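PDB 4JA0: phosphoribosylaminoimidazole carboxylase from Bombyx mori, which catalyses, as the bifunctional enzyme PAICS, two steps of purine biosynthesis, probably the carboxylation of AIR and the joining of aspartate to the product, giving SAICAR. Local coordinates for residues 267-276 against 293-302; 318-329 against 343-353. All coordinates share one frame; numbering follows the deposited sequence.

How the contacts relate
Contacts 1 and 2 are two parallel strand pairs of one five-stranded sheet in the AIR carboxylase part of the chain. Their centres lie about 9 Å apart. The order across the sheet is 296-300, 267-273, 323-329, 348-350, so the inner strands of the two contacts are neighbours. Probable hydrogen bonds join them: V270 O lies 2.6 Å from I327 N, and F272 N lies 2.7 Å from I327 O. Each contact closes its own beta-alpha-beta unit, contact 1 first along the chain. The loops that follow strands 267-273 and 296-300 probably line the nucleotide pocket, as in PurE relatives. Both contacts also reach subunit interfaces, contact 1 with the second subunit and contact 2 chiefly with the third.

Contact 1 (267-276 against 293-302); sequences HKVVVFMGSP and GLDVDLRVTS
V271 and L298 lie side by side, with L298 CD2 3.8 Å from V271 CB. They belong to the parallel strands of a beta-alpha-beta unit, 267-273 and 296-300, joined through helix 279-291. V269, V296, M273 and V300 share their face of the sheet. M273 CG meets V300 CG2 at 3.6 Å, and L420 of the second subunit packs on both residues. At the other end L294 CD1 rests on V269 CG2.

Six backbone hydrogen bonds alternate between the strands, from V269 N to D295 O through to T301 N to M273 O.

The opposite face carries F272, R299, V270 and D297. T301 CG2 sits over one face of the F272 ring, 4.2 Å from its centroid. R299 CG comes in at the ring edge, and R299 CB lies 3.6 Å from F272 CD1. The R299 chain folds at chi2 and chi3 and leads its guanidinium away, to Y317 and to a salt bridge with D417 of the second subunit. D297 OD2 bonds to Y317 OH. At the polar edge the K268 chain bends twice, and its NZ makes a long salt bridge of 3.7 Å to D297 OD2.

Contact 2 (318-329 against 343-353); sequences EDTHGALVFIAV and NTSYPVINCPP
L324 and Y346 meet through their torsions. L324 CG is anti to the backbone N. CD1 is the branch turned back at chi2 (58°); CD2 runs on in the extended direction and reaches the Y346 ring. For Y346, chi1 of -60° sends the ring toward L324, and chi2 of -86° turns its face to the leucine. L324 CD2 stands 3.8 Å from the centroid of the Y346 ring, nearly over its centre. This is a CH-pi contact. L324 CB adds a touch at 3.5 Å to Y346 CD1. E318 CG approaches the same ring obliquely, 3.6 Å from Y346 CE2.

Beyond this aromatic end the segments pair as parallel strands, 323-329 and 348-350, of a beta-alpha-beta unit whose helix is 336-343. Hydrogen bonds run from F326 N to P347 O (3.1 Å), from I349 N to F326 O (2.8 Å), from A328 N to I349 O and from C351 N to A328 O. F326, A328, V348 and N350 share one face of the sheet, and I327 and I349 lie on the other. N350 OD1 packs 3.5 Å from A328 CB. Past the paired strands, V329 CG1 touches P353 CD.

The polar groups at this end face the third subunit. Y346 OH bonds to K181 of the third subunit, and W399 of that subunit meets the Y346 ring at an inclined angle. E318 OE1 forms a salt bridge with R403 of the third subunit. A water donates to both E318 OE2 and N343 O, at 3.2 Å to the carboxylate oxygen. The exact position of OE1 is doubtful, because the model sets it too close to T344 OG1. R403 and the water would probably still favour the charged form of E318, and the turn before strand 323-329 meets the third subunit here.

Contact 1 (267-276 against 293-302)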
# COMPACT_ATOMS: atom_id res chain seq x y z
N HIS A 267 20.84 36.67 -1.08
CA HIS A 267 20.07 35.49 -1.45
C HIS A 267 18.67 35.58 -0.93
O HIS A 267 18.37 36.35 -0.02
CB HIS A 267 20.75 34.21 -0.96
CG HIS A 267 21.15 34.27 0.48
ND1 HIS A 267 20.24 34.31 1.52
CD2 HIS A 267 22.38 34.33 1.05
CE1 HIS A 267 20.90 34.38 2.67
NE2 HIS A 267 22.20 34.39 2.41
N LYS A 268 17.79 34.83 -1.56
CA LYS A 268 16.42 34.77 -1.12
C LYS A 268 15.94 33.33 -1.25
O LYS A 268 16.19 32.67 -2.27
CB LYS A 268 15.54 35.73 -1.95
CG LYS A 268 14.08 35.72 -1.56
CD LYS A 268 13.84 36.47 -0.26
CE LYS A 268 14.12 37.96 -0.44
NZ LYS A 268 13.76 38.77 0.78
N VAL A 269 15.29 32.87 -0.20
CA VAL A 269 14.55 31.62 -0.18
C VAL A 269 13.08 32.02 -0.22
O VAL A 269 12.61 32.79 0.63
CB VAL A 269 14.85 30.79 1.09
CG1 VAL A 269 13.84 29.70 1.27
CG2 VAL A 269 16.23 30.21 1.04
N VAL A 270 12.37 31.57 -1.25
CA VAL A 270 10.95 31.88 -1.36
C VAL A 270 10.13 30.61 -1.17
O VAL A 270 10.34 29.61 -1.87
CB VAL A 270 10.61 32.52 -2.72
CG1 VAL A 270 9.17 32.99 -2.73
CG2 VAL A 270 11.53 33.69 -2.99
N VAL A 271 9.20 30.63 -0.21
CA VAL A 271 8.30 29.51 -0.03
C VAL A 271 6.93 29.83 -0.63
O VAL A 271 6.24 30.72 -0.17
CB VAL A 271 8.12 29.19 1.46
CG1 VAL A 271 7.35 27.90 1.62
CG2 VAL A 271 9.48 29.05 2.13
N PHE A 272 6.53 29.10 -1.67
CA PHE A 272 5.18 29.25 -2.21
C PHE A 272 4.27 28.22 -1.57
O PHE A 272 4.53 27.02 -1.68
CB PHE A 272 5.15 29.00 -3.72
CG PHE A 272 5.72 30.11 -4.55
CD1 PHE A 272 5.99 31.35 -4.01
CD2 PHE A 272 5.96 29.91 -5.90
CE1 PHE A 272 6.51 32.37 -4.80
CE2 PHE A 272 6.49 30.92 -6.69
CZ PHE A 272 6.77 32.15 -6.14
N MET A 273 3.21 28.67 -0.90
CA MET A 273 2.19 27.73 -0.45
C MET A 273 0.94 27.89 -1.32
O MET A 273 0.53 29.01 -1.65
CB MET A 273 1.86 27.95 1.03
CG MET A 273 1.39 29.33 1.28
SD MET A 273 1.68 29.98 2.92
CE MET A 273 0.30 29.24 3.74
N GLY A 274 0.34 26.76 -1.70
CA GLY A 274 -0.84 26.76 -2.56
C GLY A 274 -2.12 27.23 -1.90
O GLY A 274 -3.08 27.61 -2.57
N SER A 275 -2.13 27.21 -0.57
CA SER A 275 -3.27 27.66 0.23
C SER A 275 -2.80 28.29 1.54
O SER A 275 -1.81 27.86 2.11
CB SER A 275 -4.19 26.48 0.57
OG SER A 275 -4.98 26.78 1.71
N PRO A 276 -3.52 29.33 2.01
CA PRO A 276 -3.19 29.95 3.31
C PRO A 276 -3.33 29.00 4.51
O PRO A 276 -2.87 29.33 5.60
CB PRO A 276 -4.20 31.10 3.42
CG PRO A 276 -5.29 30.78 2.43
CD PRO A 276 -4.61 30.04 1.31
N GLY A 293 20.29 31.67 9.14
CA GLY A 293 20.75 32.92 8.56
C GLY A 293 20.24 33.22 7.16
O GLY A 293 20.90 33.92 6.41
N LEU A 294 19.09 32.67 6.80
CA LEU A 294 18.54 32.88 5.46
C LEU A 294 17.49 34.00 5.41
O LEU A 294 16.83 34.29 6.42
CB LEU A 294 17.96 31.57 4.92
CG LEU A 294 18.92 30.39 4.80
CD1 LEU A 294 18.19 29.17 4.28
CD2 LEU A 294 20.09 30.73 3.88
N ASP A 295 17.34 34.62 4.24
CA ASP A 295 16.28 35.60 4.02
C ASP A 295 15.13 34.90 3.33
O ASP A 295 15.26 34.43 2.19
CB ASP A 295 16.76 36.76 3.16
CG ASP A 295 18.04 37.33 3.64
OD1 ASP A 295 18.37 37.08 4.82
OD2 ASP A 295 18.71 38.01 2.84
N VAL A 296 14.00 34.86 4.02
CA VAL A 296 12.89 34.04 3.62
C VAL A 296 11.66 34.88 3.36
O VAL A 296 11.26 35.67 4.22
CB VAL A 296 12.57 33.04 4.72
CG1 VAL A 296 11.52 32.02 4.25
CG2 VAL A 296 13.83 32.38 5.14
N ASP A 297 11.03 34.66 2.21
CA ASP A 297 9.72 35.23 1.91
C ASP A 297 8.69 34.12 1.85
O ASP A 297 8.92 33.07 1.23
CB ASP A 297 9.73 35.95 0.56
CG ASP A 297 10.01 37.41 0.70
OD1 ASP A 297 9.88 37.93 1.83
OD2 ASP A 297 10.30 38.05 -0.34
N LEU A 298 7.55 34.36 2.49
CA LEU A 298 6.42 33.45 2.41
C LEU A 298 5.41 34.01 1.42
O LEU A 298 4.94 35.13 1.57
CB LEU A 298 5.77 33.29 3.78
CG LEU A 298 6.61 32.67 4.89
CD1 LEU A 298 5.78 32.48 6.16
CD2 LEU A 298 7.21 31.35 4.44
N ARG A 299 5.06 33.23 0.40
CA ARG A 299 4.08 33.69 -0.57
C ARG A 299 2.95 32.68 -0.75
O ARG A 299 3.14 31.49 -0.62
CB ARG A 299 4.76 33.98 -1.92
CG ARG A 299 5.98 34.85 -1.83
CD ARG A 299 5.63 36.23 -1.33
NE ARG A 299 4.56 36.79 -2.14
CZ ARG A 299 4.76 37.56 -3.20
NH1 ARG A 299 5.99 37.85 -3.59
NH2 ARG A 299 3.72 38.02 -3.89
N VAL A 300 1.76 33.18 -1.05
CA VAL A 300 0.63 32.32 -1.30
C VAL A 300 0.26 32.43 -2.77
O VAL A 300 0.04 33.52 -3.27
CB VAL A 300 -0.57 32.70 -0.40
CG1 VAL A 300 -1.79 31.80 -0.69
CG2 VAL A 300 -0.19 32.61 1.06
N THR A 301 0.22 31.29 -3.47
CA THR A 301 -0.22 31.20 -4.85
C THR A 301 -0.48 29.75 -5.25
O THR A 301 0.21 28.83 -4.79
CB THR A 301 0.76 31.84 -5.86
OG1 THR A 301 0.15 31.87 -7.17
CG2 THR A 301 2.08 31.06 -5.91
N SER A 302 -1.44 29.57 -6.15
CA SER A 302 -1.87 28.27 -6.61
C SER A 302 -1.37 28.02 -8.03
O SER A 302 -1.37 28.92 -8.85
CB SER A 302 -3.40 28.21 -6.56
OG SER A 302 -3.94 26.91 -6.73

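Contact 2 (318-329 against 343-353)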
# COMPACT_ATOMS: atom_id res chain seq x y z
N GLU A 318 12.83 36.17 -10.15
CA GLU A 318 13.88 35.87 -11.12
C GLU A 318 14.62 37.11 -11.63
O GLU A 318 15.63 36.99 -12.34
CB GLU A 318 13.29 35.08 -12.28
CG GLU A 318 13.12 33.60 -12.00
CD GLU A 318 12.81 32.80 -13.25
OE1 GLU A 318 13.19 31.60 -13.32
OE2 GLU A 318 12.19 33.37 -14.18
N ASP A 319 14.12 38.30 -11.26
CA ASP A 319 14.81 39.56 -11.50
C ASP A 319 15.78 39.83 -10.36
O ASP A 319 15.54 40.70 -9.51
CB ASP A 319 13.79 40.70 -11.59
CG ASP A 319 14.42 42.06 -11.90
OD1 ASP A 319 15.55 42.13 -12.44
OD2 ASP A 319 13.74 43.07 -11.58
N THR A 320 16.89 39.09 -10.35
CA THR A 320 17.89 39.24 -9.30
C THR A 320 19.26 38.94 -9.86
O THR A 320 19.36 38.40 -10.96
CB THR A 320 17.61 38.25 -8.13
OG1 THR A 320 18.54 38.48 -7.06
CG2 THR A 320 17.71 36.78 -8.61
N HIS A 321 20.30 39.31 -9.12
CA HIS A 321 21.64 38.78 -9.40
C HIS A 321 22.16 37.99 -8.20
O HIS A 321 23.28 37.47 -8.21
CB HIS A 321 22.60 39.88 -9.86
CG HIS A 321 22.36 40.33 -11.27
ND1 HIS A 321 22.40 41.65 -11.65
CD2 HIS A 321 22.11 39.61 -12.39
CE1 HIS A 321 22.16 41.74 -12.95
NE2 HIS A 321 21.98 40.51 -13.42
N GLY A 322 21.31 37.84 -7.19
CA GLY A 322 21.65 37.02 -6.05
C GLY A 322 21.17 35.59 -6.23
O GLY A 322 20.60 35.23 -7.26
N ALA A 323 21.41 34.77 -5.22
CA ALA A 323 21.01 33.37 -5.26
C ALA A 323 19.52 33.22 -4.92
O ALA A 323 18.95 34.00 -4.15
CB ALA A 323 21.84 32.56 -4.29
N LEU A 324 18.91 32.17 -5.46
CA LEU A 324 17.48 32.03 -5.32
C LEU A 324 17.09 30.58 -5.16
O LEU A 324 17.44 29.74 -5.99
CB LEU A 324 16.82 32.64 -6.56
CG LEU A 324 15.30 32.68 -6.64
CD1 LEU A 324 14.76 33.45 -5.45
CD2 LEU A 324 14.89 33.33 -7.94
N VAL A 325 16.36 30.29 -4.10
CA VAL A 325 15.81 28.96 -3.87
C VAL A 325 14.31 29.03 -3.61
O VAL A 325 13.87 29.80 -2.75
CB VAL A 325 16.47 28.28 -2.68
CG1 VAL A 325 15.75 27.00 -2.37
CG2 VAL A 325 17.91 28.00 -2.99
N PHE A 326 13.54 28.23 -4.35
CA PHE A 326 12.09 28.11 -4.14
C PHE A 326 11.71 26.87 -3.35
O PHE A 326 12.15 25.76 -3.67
CB PHE A 326 11.35 28.07 -5.46
CG PHE A 326 11.47 29.32 -6.25
CD1 PHE A 326 10.99 30.52 -5.74
CD2 PHE A 326 12.02 29.30 -7.52
CE1 PHE A 326 11.09 31.69 -6.48
CE2 PHE A 326 12.12 30.46 -8.27
CZ PHE A 326 11.66 31.66 -7.75
N ILE A 327 10.87 27.06 -2.34
CA ILE A 327 10.29 25.93 -1.62
C ILE A 327 8.80 25.85 -1.91
O ILE A 327 8.09 26.84 -1.73
CB ILE A 327 10.55 26.03 -0.11
CG1 ILE A 327 12.07 25.88 0.15
CG2 ILE A 327 9.72 24.98 0.67
CD1 ILE A 327 12.48 26.16 1.57
N ALA A 328 8.37 24.68 -2.40
CA ALA A 328 6.96 24.47 -2.76
C ALA A 328 6.20 23.66 -1.73
O ALA A 328 6.47 22.46 -1.54
CB ALA A 328 6.85 23.82 -4.14
N VAL A 329 5.21 24.32 -1.13
CA VAL A 329 4.35 23.71 -0.12
C VAL A 329 2.90 23.58 -0.61
O VAL A 329 2.14 24.55 -0.63
CB VAL A 329 4.38 24.52 1.19
CG1 VAL A 329 3.47 23.89 2.24
CG2 VAL A 329 5.79 24.62 1.71
N ASN A 343 9.26 25.82 -15.14
CA ASN A 343 9.34 27.18 -15.66
C ASN A 343 10.51 27.99 -15.10
O ASN A 343 10.74 29.12 -15.54
CB ASN A 343 8.01 27.90 -15.43
CG ASN A 343 6.89 27.34 -16.31
OD1 ASN A 343 6.75 27.71 -17.46
ND2 ASN A 343 6.11 26.44 -15.75
N THR A 344 11.27 27.42 -14.18
CA THR A 344 12.45 28.13 -13.67
C THR A 344 13.69 27.27 -13.70
O THR A 344 13.63 26.05 -13.87
CB THR A 344 12.25 28.70 -12.24
OG1 THR A 344 13.17 29.76 -12.00
CG2 THR A 344 12.44 27.64 -11.20
N SER A 345 14.82 27.92 -13.51
CA SER A 345 16.09 27.23 -13.61
C SER A 345 16.70 27.18 -12.23
O SER A 345 17.67 26.46 -11.99
CB SER A 345 16.99 28.01 -14.56
OG SER A 345 18.28 27.44 -14.61
N TYR A 346 16.09 27.91 -11.30
CA TYR A 346 16.53 27.87 -9.91
C TYR A 346 15.99 26.60 -9.24
O TYR A 346 14.92 26.10 -9.59
CB TYR A 346 16.07 29.15 -9.18
CG TYR A 346 16.62 30.40 -9.82
CD1 TYR A 346 17.88 30.89 -9.46
CD2 TYR A 346 15.91 31.07 -10.81
CE1 TYR A 346 18.41 32.01 -10.07
CE2 TYR A 346 16.42 32.19 -11.42
CZ TYR A 346 17.67 32.65 -11.04
OH TYR A 346 18.17 33.77 -11.65
N PRO A 347 16.76 26.07 -8.29
CA PRO A 347 16.37 24.86 -7.55
C PRO A 347 15.01 25.00 -6.89
O PRO A 347 14.71 26.03 -6.27
CB PRO A 347 17.48 24.72 -6.50
CG PRO A 347 18.17 26.08 -6.47
CD PRO A 347 18.07 26.59 -7.85
N VAL A 348 14.19 23.96 -7.02
CA VAL A 348 12.87 23.94 -6.42
C VAL A 348 12.76 22.74 -5.50
O VAL A 348 12.96 21.60 -5.93
CB VAL A 348 11.76 23.83 -7.49
CG1 VAL A 348 10.42 23.57 -6.83
CG2 VAL A 348 11.71 25.08 -8.37
N ILE A 349 12.44 22.99 -4.23
CA ILE A 349 12.27 21.90 -3.25
C ILE A 349 10.82 21.80 -2.81
O ILE A 349 10.19 22.81 -2.46
CB ILE A 349 13.15 22.11 -1.99
CG1 ILE A 349 14.61 22.41 -2.39
CG2 ILE A 349 13.11 20.89 -1.08
CD1 ILE A 349 15.44 22.92 -1.25
N ASN A 350 10.30 20.57 -2.86
CA ASN A 350 8.94 20.25 -2.40
C ASN A 350 8.86 19.83 -0.95
O ASN A 350 9.41 18.79 -0.56
CB ASN A 350 8.37 19.11 -3.22
CG ASN A 350 8.18 19.47 -4.63
OD1 ASN A 350 7.69 20.56 -4.93
ND2 ASN A 350 8.52 18.55 -5.54
N CYS A 351 8.10 20.58 -0.16
CA CYS A 351 7.87 20.21 1.22
C CYS A 351 6.38 20.16 1.53
O CYS A 351 5.79 21.12 2.00
CB CYS A 351 8.61 21.18 2.17
SG CYS A 351 8.58 20.68 3.91
N PRO A 352 5.75 19.02 1.24
CA PRO A 352 4.33 18.89 1.54
C PRO A 352 4.13 19.03 3.04
O PRO A 352 5.02 18.67 3.81
CB PRO A 352 4.00 17.48 1.09
CG PRO A 352 5.06 17.15 0.09
CD PRO A 352 6.29 17.82 0.58
N PRO A 353 3.01 19.61 3.45
CA PRO A 353 2.67 19.72 4.87
C PRO A 353 2.26 18.36 5.38
O PRO A 353 1.97 17.48 4.56
CB PRO A 353 1.50 20.71 4.88
CG PRO A 353 0.92 20.67 3.49
CD PRO A 353 2.05 20.31 2.57
O HOH W 1 10.51 31.91 -16.52